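Local coordinates for protein NADH oxidoreductase (Mesorhizobium loti, PDB 3PI7) that probably acts as an NAD(P)H-dependent oxidoreductase of the quinone reductase type, pairing a GroES-like domain with a Rossmann domain that is expected to bind NADPH, at residues M11-L15 and L327-I331; S50-V56 and E122-A128; G74-V78 and G113-W117; V108-T112 and A145-N149. One frame throughout, in Å; residues are numbered along the deposited sequence. Where two conformers were deposited one is given.

Contact 1: M11-L15 and L327-I331; sequences MKALL and LAEAI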
# COMPACT_ATOMS: atom_id res chain seq x y z
N MSE A 11 -4.28 44.46 10.33
CA MSE A 11 -3.31 43.62 11.07
C MSE A 11 -2.07 43.31 10.25
O MSE A 11 -2.10 43.39 9.02
CB MSE A 11 -3.99 42.29 11.47
CG MSE A 11 -4.42 41.45 10.22
SE MSE A 11 -5.06 39.76 10.73
CE MSE A 11 -5.17 38.98 9.03
N LYS A 12 -0.99 42.95 10.93
CA LYS A 12 0.19 42.48 10.23
C LYS A 12 0.06 40.96 10.10
O LYS A 12 -0.57 40.31 10.94
CB LYS A 12 1.52 42.89 10.89
CG LYS A 12 1.76 42.51 12.33
CD LYS A 12 3.13 43.04 12.78
CE LYS A 12 3.67 42.42 14.05
NZ LYS A 12 2.89 42.80 15.25
N ALA A 13 0.61 40.40 9.02
CA ALA A 13 0.52 38.98 8.73
C ALA A 13 1.59 38.57 7.75
O ALA A 13 2.19 39.46 7.12
CB ALA A 13 -0.86 38.66 8.15
N LEU A 14 1.86 37.25 7.64
CA LEU A 14 2.82 36.67 6.67
C LEU A 14 1.97 36.09 5.57
O LEU A 14 1.32 35.05 5.78
CB LEU A 14 3.73 35.62 7.32
CG LEU A 14 4.49 36.08 8.56
CD1 LEU A 14 5.36 34.96 9.08
CD2 LEU A 14 5.35 37.35 8.27
N LEU A 15 1.87 36.82 4.46
CA LEU A 15 0.97 36.51 3.37
C LEU A 15 1.55 35.62 2.31
O LEU A 15 2.67 35.85 1.85
CB LEU A 15 0.51 37.79 2.70
CG LEU A 15 0.08 38.90 3.64
CD1 LEU A 15 -0.16 40.17 2.86
CD2 LEU A 15 -1.16 38.49 4.43
N LEU A 327 6.89 38.18 14.73
CA LEU A 327 6.35 38.14 13.37
C LEU A 327 7.15 39.07 12.44
O LEU A 327 7.36 38.72 11.29
CB LEU A 327 4.87 38.50 13.34
CG LEU A 327 4.13 38.24 12.02
CD1 LEU A 327 2.75 37.70 12.27
CD2 LEU A 327 4.07 39.50 11.17
N ALA A 328 7.62 40.23 12.96
CA ALA A 328 8.40 41.21 12.20
C ALA A 328 9.75 40.67 11.76
O ALA A 328 10.38 41.27 10.89
CB ALA A 328 8.61 42.48 13.01
N GLU A 329 10.22 39.60 12.40
CA GLU A 329 11.49 38.95 12.11
C GLU A 329 11.32 37.63 11.36
O GLU A 329 12.32 37.05 10.97
CB GLU A 329 12.27 38.65 13.42
CG GLU A 329 12.69 39.86 14.23
CD GLU A 329 13.71 40.77 13.58
OE1 GLU A 329 14.21 40.45 12.47
OE2 GLU A 329 14.00 41.82 14.19
N ALA A 330 10.08 37.12 11.23
CA ALA A 330 9.84 35.79 10.69
C ALA A 330 10.33 35.59 9.25
O ALA A 330 10.96 34.57 8.97
CB ALA A 330 8.36 35.45 10.80
N ILE A 331 10.05 36.54 8.34
CA ILE A 331 10.47 36.39 6.93
C ILE A 331 11.97 36.24 6.86
O ILE A 331 12.50 35.34 6.19
CB ILE A 331 9.96 37.57 6.05
CG1 ILE A 331 8.41 37.58 5.98
CG2 ILE A 331 10.58 37.55 4.63
CD1 ILE A 331 7.78 36.46 5.30
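Leu14 sets its CG anti to its own carbonyl carbon (chi1 -54°), which brings CD1 and CD2 against residues 327-331, while Leu327 turns its CG anti to the backbone N (chi1 -169°) and reaches back to the strand. The two leucine chains overlap head to tail, and their CD2 methyls meet at 3.8 Å. The two branches of Leu14 divide the work. CD1 presses on Ala330 CB at 3.5 Å, a tight fit for two carbons, whereas CD2 also reaches Ile331 CG1 at 3.8 Å. Leu327 CD2 has a second neighbour in the aliphatic part of Lys12, whose CG lies 4.0 Å from it. The lysine chain runs alongside Leu327, then bends at its last torsion and carries NZ off to salt bridges with Glu122 and the C-terminal carboxylate of Pro349. Ile347 of strand 345-348 touches both Leu14 and Leu327, and strand 37-43 pairs with strand 10-16 through the backbone. Strand and helix segments run at 23° to each other, with axes 8.7 Å apart. What joins them is carbon on carbon: methyls and methylenes make the whole contact, and the ammonium of Lys12 is drawn off to two carboxylates, which probably balance its charge.

Contact 2: S50-V56 and E122-A128; sequences SQVLIKV and EYAVAEA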
# COMPACT_ATOMS: atom_id res chain seq x y z
N SER A 50 -20.01 29.63 11.60
CA SER A 50 -19.47 28.53 12.41
C SER A 50 -18.03 28.78 12.86
O SER A 50 -17.40 27.88 13.42
CB SER A 50 -19.51 27.22 11.60
OG SER A 50 -18.68 27.31 10.44
N GLN A 51 -17.51 29.99 12.60
CA GLN A 51 -16.11 30.31 12.85
C GLN A 51 -15.88 31.32 13.95
O GLN A 51 -16.80 32.03 14.37
CB GLN A 51 -15.47 30.86 11.56
CG GLN A 51 -15.56 29.93 10.37
CD GLN A 51 -14.98 30.56 9.12
OE1 GLN A 51 -15.15 31.76 8.85
NE2 GLN A 51 -14.29 29.76 8.34
N VAL A 52 -14.62 31.40 14.39
CA VAL A 52 -14.21 32.34 15.40
C VAL A 52 -12.99 33.09 14.89
O VAL A 52 -12.22 32.57 14.08
CB VAL A 52 -13.92 31.64 16.76
CG1 VAL A 52 -15.21 31.12 17.37
CG2 VAL A 52 -12.88 30.53 16.60
N LEU A 53 -12.86 34.32 15.35
CA LEU A 53 -11.71 35.17 15.05
C LEU A 53 -10.84 35.15 16.27
O LEU A 53 -11.28 35.52 17.38
CB LEU A 53 -12.18 36.60 14.73
CG LEU A 53 -11.06 37.53 14.35
CD1 LEU A 53 -10.45 37.14 12.98
CD2 LEU A 53 -11.52 38.95 14.36
N ILE A 54 -9.61 34.71 16.10
CA ILE A 54 -8.68 34.56 17.21
C ILE A 54 -7.57 35.60 17.15
O ILE A 54 -6.88 35.70 16.13
CB ILE A 54 -8.08 33.13 17.20
CG1 ILE A 54 -9.18 32.03 17.27
CG2 ILE A 54 -7.11 32.94 18.35
CD1 ILE A 54 -9.00 31.02 16.30
N LYS A 55 -7.31 36.26 18.30
CA LYS A 55 -6.17 37.14 18.47
C LYS A 55 -5.03 36.22 18.81
O LYS A 55 -5.01 35.66 19.90
CB LYS A 55 -6.44 38.18 19.58
CG LYS A 55 -5.27 39.14 19.73
CD LYS A 55 -5.43 40.17 20.86
CE LYS A 55 -4.33 41.21 20.67
NZ LYS A 55 -4.65 42.51 21.34
N VAL A 56 -4.11 36.02 17.86
CA VAL A 56 -3.03 35.05 18.00
C VAL A 56 -1.97 35.51 18.97
O VAL A 56 -1.40 36.60 18.83
CB VAL A 56 -2.39 34.73 16.62
CG1 VAL A 56 -1.36 33.63 16.76
CG2 VAL A 56 -3.45 34.34 15.59
N GLU A 122 -1.80 38.53 13.14
CA GLU A 122 -2.28 38.99 14.43
C GLU A 122 -3.63 38.38 14.79
O GLU A 122 -3.91 38.21 15.98
CB GLU A 122 -2.34 40.51 14.44
CG GLU A 122 -0.94 41.06 14.66
CD GLU A 122 -0.80 42.56 14.66
OE1 GLU A 122 -1.47 43.23 13.84
OE2 GLU A 122 0.11 43.06 15.37
N TYR A 123 -4.46 38.08 13.80
CA TYR A 123 -5.78 37.47 13.93
C TYR A 123 -5.92 36.36 12.91
O TYR A 123 -5.59 36.56 11.73
CB TYR A 123 -6.91 38.52 13.72
CG TYR A 123 -6.83 39.62 14.76
CD1 TYR A 123 -5.94 40.69 14.60
CD2 TYR A 123 -7.54 39.52 15.95
CE1 TYR A 123 -5.75 41.62 15.62
CE2 TYR A 123 -7.37 40.46 16.96
CZ TYR A 123 -6.48 41.52 16.79
OH TYR A 123 -6.28 42.42 17.78
N ALA A 124 -6.45 35.22 13.35
CA ALA A 124 -6.68 34.05 12.47
C ALA A 124 -8.13 33.67 12.55
O ALA A 124 -8.83 34.10 13.47
CB ALA A 124 -5.79 32.88 12.91
N VAL A 125 -8.60 32.90 11.58
CA VAL A 125 -9.97 32.40 11.62
C VAL A 125 -9.90 30.88 11.71
O VAL A 125 -9.12 30.25 11.00
CB VAL A 125 -10.81 32.87 10.40
CG1 VAL A 125 -12.19 32.21 10.40
CG2 VAL A 125 -10.93 34.38 10.37
N ALA A 126 -10.70 30.30 12.60
CA ALA A 126 -10.81 28.86 12.67
C ALA A 126 -12.25 28.49 12.84
O ALA A 126 -13.05 29.29 13.35
CB ALA A 126 -9.96 28.33 13.85
N GLU A 127 -12.59 27.26 12.49
CA GLU A 127 -13.92 26.71 12.82
C GLU A 127 -14.01 26.61 14.32
O GLU A 127 -13.01 26.28 14.96
CB GLU A 127 -14.09 25.30 12.21
CG GLU A 127 -14.17 25.33 10.70
CD GLU A 127 -15.38 26.05 10.13
OE1 GLU A 127 -16.43 26.08 10.80
OE2 GLU A 127 -15.23 26.68 9.06
N ALA A 128 -15.20 26.87 14.90
CA ALA A 128 -15.37 26.70 16.36
C ALA A 128 -14.94 25.29 16.76
O ALA A 128 -14.22 25.08 17.76
CB ALA A 128 -16.81 26.96 16.76
O HOH W 1 -17.39 27.40 7.67
O HOH W 2 -2.17 39.15 17.84
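Five backbone hydrogen bonds between Val52, Ile54 and Val56 and, across from them, Ala126, Ala124 and, just before the strand, Glu122 hold these segments as antiparallel neighbours, the straightest being Ile54 N to Ala124 O at 2.8 Å and 176°. Beyond the strand end, Ala128 N donates to Ser50 O. Here Glu127, bent at chi2 (-65°), brings its carboxylate back to Ser50 and Gln51. Ser50 OG donates to the syn lone pair of Glu127 OE1 at 2.6 Å, and Gln51 NE2 meets Glu127 OE2 at 3.3 Å from above the carboxylate plane. A water bridges Ser50 OG and Glu127 OE2, while Gln51 OE1 is held by Gly48 N. On the face bearing Leu53 and Lys55, Leu53 CD1 packs on Val125 CG2 at 3.8 Å. The Lys55 chain lies alongside Tyr123, with its CB 3.6 Å from ring atom CE2. The face of Val52, Ile54, Ala124 and Ala126 is apolar, with Ile54 CD1 on Ala126 CB at 3.8 Å. Val56 CG2 touches Ala124 CB. Phe110 of strand 107-111 covers this face, and strand 86-94 flanks strand 51-56 on its other edge. The pair forms part of the curled sheet of the GroES-like domain, as in medium-chain dehydrogenases and reductases.

Contact 3: G74-V78 and G113-W117; sequences GQPRV and GLSNW. With GOL (glycerol), chain B; PO4 (phosphate ion), chain E.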
# COMPACT_ATOMS: atom_id res chain seq x y z
N GLY A 74 -1.24 19.05 0.59
CA GLY A 74 -2.51 18.56 0.06
C GLY A 74 -3.65 19.54 0.18
O GLY A 74 -4.81 19.13 0.17
N GLN A 75 -3.33 20.83 0.26
CA GLN A 75 -4.31 21.91 0.36
C GLN A 75 -3.78 23.07 -0.46
O GLN A 75 -2.60 23.35 -0.36
CB GLN A 75 -4.46 22.29 1.84
CG GLN A 75 -5.51 23.33 2.14
CD GLN A 75 -5.53 23.64 3.61
OE1 GLN A 75 -5.34 22.75 4.45
NE2 GLN A 75 -5.76 24.89 3.95
N PRO A 76 -4.58 23.69 -1.35
CA PRO A 76 -4.01 24.76 -2.17
C PRO A 76 -3.87 26.08 -1.40
O PRO A 76 -4.60 26.38 -0.46
CB PRO A 76 -5.02 24.90 -3.30
CG PRO A 76 -6.33 24.55 -2.66
CD PRO A 76 -6.00 23.49 -1.63
N ARG A 77 -2.91 26.88 -1.83
CA ARG A 77 -2.67 28.21 -1.28
C ARG A 77 -3.69 29.18 -1.84
O ARG A 77 -4.08 29.07 -3.00
CB ARG A 77 -1.27 28.67 -1.74
CG ARG A 77 -0.13 27.88 -1.09
CD ARG A 77 1.21 28.16 -1.78
NE ARG A 77 1.16 27.91 -3.23
CZ ARG A 77 2.23 27.95 -4.02
NH1 ARG A 77 3.43 28.19 -3.52
NH2 ARG A 77 2.10 27.77 -5.33
N VAL A 78 -4.09 30.16 -1.03
CA VAL A 78 -4.89 31.27 -1.52
C VAL A 78 -3.94 32.47 -1.44
O VAL A 78 -3.60 32.90 -0.34
CB VAL A 78 -6.24 31.49 -0.77
CG1 VAL A 78 -6.98 32.72 -1.34
CG2 VAL A 78 -7.11 30.26 -0.88
N GLY A 113 -7.21 25.01 9.52
CA GLY A 113 -7.71 24.08 8.51
C GLY A 113 -7.88 24.73 7.16
O GLY A 113 -6.91 25.21 6.58
N LEU A 114 -9.11 24.79 6.69
CA LEU A 114 -9.44 25.36 5.38
C LEU A 114 -9.99 26.77 5.49
O LEU A 114 -10.60 27.27 4.53
CB LEU A 114 -10.48 24.48 4.68
CG LEU A 114 -10.14 23.01 4.45
CD1 LEU A 114 -11.34 22.28 3.86
CD2 LEU A 114 -8.97 22.87 3.51
N SER A 115 -9.80 27.44 6.63
CA SER A 115 -10.37 28.80 6.76
C SER A 115 -9.73 29.81 5.79
O SER A 115 -10.36 30.81 5.41
CB SER A 115 -10.18 29.33 8.18
OG SER A 115 -8.82 29.73 8.37
N ASN A 116 -8.47 29.55 5.39
CA ASN A 116 -7.69 30.44 4.53
C ASN A 116 -7.44 31.81 5.22
O ASN A 116 -7.23 32.81 4.54
CB ASN A 116 -8.34 30.58 3.15
CG ASN A 116 -8.12 29.32 2.33
OD1 ASN A 116 -7.00 28.80 2.29
ND2 ASN A 116 -9.16 28.86 1.63
N TRP A 117 -7.35 31.79 6.56
CA TRP A 117 -6.94 32.90 7.43
C TRP A 117 -6.05 32.29 8.49
O TRP A 117 -6.51 31.92 9.57
CB TRP A 117 -8.14 33.63 8.05
CG TRP A 117 -8.95 34.33 7.01
CD1 TRP A 117 -10.12 33.92 6.47
CD2 TRP A 117 -8.54 35.48 6.25
NE1 TRP A 117 -10.53 34.79 5.49
CE2 TRP A 117 -9.55 35.74 5.31
CE3 TRP A 117 -7.43 36.34 6.32
CZ2 TRP A 117 -9.49 36.81 4.43
CZ3 TRP A 117 -7.37 37.42 5.44
CH2 TRP A 117 -8.39 37.64 4.51
C1 GOL B . -4.40 28.98 4.80
O1 GOL B . -3.56 30.07 4.63
C2 GOL B . -4.20 28.26 6.12
O2 GOL B . -3.11 28.85 6.83
C3 GOL B . -5.58 28.33 6.72
O3 GOL B . -6.45 27.54 5.82
P PO4 E . 3.98 28.49 -8.33
O1 PO4 E . 4.44 27.33 -9.35
O2 PO4 E . 4.61 29.88 -8.78
O3 PO4 E . 4.56 28.14 -6.92
O4 PO4 E . 2.39 28.55 -8.40
O HOH W 3 -6.40 26.32 1.55
O HOH W 4 -4.48 29.96 1.87
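Gln75 reaches across to the loop 113-117 and crosses the end of Leu114 at a slant, joining two connecting loops of the GroES-like domain. Its CG stands anti to the backbone N (chi1 -176°) and the chain beyond is extended, a conformation that carries the amide to the carbonyl of Gly113. There NE2 donates to Gly113 O at 2.9 Å; the bond is bent, and the donor sits 35° from the carbonyl plane. Leu114 CD2 sits over the face of the Gln75 amide, 3.5 Å from CD. Farther along, Val78 and Asn116 cross at about a right angle, and Val78 CG2 touches the carboxamide of Asn116 at CG, OD1 and ND2 alike. Water joins what the side chains leave apart: one molecule accepts from Gln75 NE2 and donates to Pro76 O and Asn116 OD1, while another accepts from Val78 N and gives a second hydrogen bond to OD1. The amide oxygen of Asn116 is thus gripped by two waters. Ser115 turns away, and its OG accepts from Trp117 N in an ST turn and also bonds Val125 O. Arg77 points away too, bound to carbonyls of Asp19, Gly20 and Ile69 and to a phosphate ion. Like that ion, a glycerol between the loops probably comes from the crystallisation liquor, and its O3 accepts a hydrogen bond from Asn116 N at 2.9 Å.

Contact 4: V108-T112 and A145-N149; sequences VAFAT and AMIVN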
# COMPACT_ATOMS: atom_id res chain seq x y z
N VAL A 108 -7.78 29.61 23.39
CA VAL A 108 -7.88 28.33 22.72
C VAL A 108 -6.63 27.96 21.97
O VAL A 108 -5.92 28.84 21.47
CB VAL A 108 -9.07 28.31 21.69
CG1 VAL A 108 -10.44 28.41 22.36
CG2 VAL A 108 -8.90 29.40 20.61
N ALA A 109 -6.41 26.66 21.85
CA ALA A 109 -5.48 26.12 20.86
C ALA A 109 -6.32 26.03 19.61
O ALA A 109 -7.52 25.71 19.72
CB ALA A 109 -4.99 24.75 21.29
N PHE A 110 -5.79 26.35 18.43
CA PHE A 110 -6.66 26.28 17.27
C PHE A 110 -5.93 25.76 16.04
O PHE A 110 -4.72 25.92 15.95
CB PHE A 110 -7.31 27.63 16.97
CG PHE A 110 -6.31 28.68 16.56
CD1 PHE A 110 -5.66 29.46 17.51
CD2 PHE A 110 -6.05 28.91 15.21
CE1 PHE A 110 -4.71 30.42 17.12
CE2 PHE A 110 -5.08 29.85 14.83
CZ PHE A 110 -4.44 30.60 15.79
N ALA A 111 -6.70 25.23 15.09
CA ALA A 111 -6.22 24.77 13.80
C ALA A 111 -7.06 25.50 12.77
O ALA A 111 -8.28 25.52 12.87
CB ALA A 111 -6.36 23.24 13.70
N THR A 112 -6.40 26.19 11.86
CA THR A 112 -7.12 27.02 10.88
C THR A 112 -7.74 26.21 9.76
O THR A 112 -8.70 26.69 9.14
CB THR A 112 -6.18 28.11 10.34
OG1 THR A 112 -5.05 27.47 9.75
CG2 THR A 112 -5.70 29.03 11.41
N ALA A 145 1.08 24.43 20.26
CA ALA A 145 1.44 23.21 19.56
C ALA A 145 0.65 22.00 20.11
O ALA A 145 1.09 20.86 19.97
CB ALA A 145 2.93 22.97 19.70
N MSE A 146 -0.54 22.27 20.69
CA MSE A 146 -1.37 21.23 21.32
C MSE A 146 -2.14 20.38 20.30
O MSE A 146 -2.53 19.26 20.64
CB MSE A 146 -2.35 21.86 22.34
CG MSE A 146 -3.21 20.84 23.11
SE MSE A 146 -4.52 21.63 24.30
CE MSE A 146 -3.25 22.14 25.72
N ILE A 147 -2.37 20.86 19.09
CA ILE A 147 -3.18 20.07 18.16
C ILE A 147 -2.44 19.17 17.21
O ILE A 147 -2.69 17.97 17.26
CB ILE A 147 -4.14 21.02 17.37
CG1 ILE A 147 -5.14 21.68 18.34
CG2 ILE A 147 -4.88 20.29 16.21
CD1 ILE A 147 -5.92 22.82 17.71
N VAL A 148 -1.64 19.71 16.27
CA VAL A 148 -1.11 18.94 15.15
C VAL A 148 -0.26 17.77 15.59
O VAL A 148 -0.66 16.63 15.34
CB VAL A 148 -0.36 19.83 14.12
CG1 VAL A 148 0.25 18.97 13.00
CG2 VAL A 148 -1.30 20.89 13.53
N ASN A 149 0.82 18.01 16.32
CA ASN A 149 1.68 16.89 16.69
C ASN A 149 1.08 16.03 17.78
O ASN A 149 1.05 14.83 17.56
CB ASN A 149 3.09 17.34 17.03
CG ASN A 149 3.85 17.77 15.78
OD1 ASN A 149 3.53 17.36 14.66
ND2 ASN A 149 4.78 18.68 15.94
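Ile147 drives its CD1 methyl against the backbone of strand 107-111, where the GroES-like sheet meets the polypeptide leading into helix 148-163. Its conformation explains the reach: CG1 lies anti to the carbonyl carbon (chi1 -64°) and the chain continues extended to CD1 (chi2 168°), placing that methyl between the side chains of Ala109 and Ala111. Both alanines direct their CB toward the other segment, and CD1 stands 4.2 Å from Ala109 CB and 4.1 Å from Ala111 CB. The second branch, CG2, held anti to the backbone N, also comes to 4.1 Å from Ala111 CB. The CB of Phe110, between the two alanines, points away, and its ring lies on the far side of the strand, leaving its main chain to meet the isoleucine. Met146, a selenomethionine, contributes its CB, which faces Ala109 CB at 4.1 Å, and its side chain packs on Ile132 and Leu134. Ile132 of strand 131-133 touches Ile147 as well, while Glu86 OE1 takes a hydrogen bond from Val148 N and a weak one from Ile147 N. Small side chains on the strand thus let the isoleucine come right up to the main chain, and its closest approach is Ile147 CD1 to Phe110 C at 3.4 Å.

Overall arrangement
Strand 10-16 is the first strand of the chain, and contact 1 closes the longest loop by joining it to helix 327-338 near the C terminus; the other three contacts lie within that loop. Next, contact 2 pairs strands 51-56 and 123-127 and encloses contact 3, which links the loop after helix 63-69 to the loop before strand 123-127. Contact 4 starts from strand 107-111 and ends at the entry to helix 148-163, so its segments alternate with those of contacts 2 and 3. Contacts 2 and 4 reach the same sheet. Together they tie the N-terminal two-stranded sheet, the GroES-like sheet with its loops, and the start of helix 148-163.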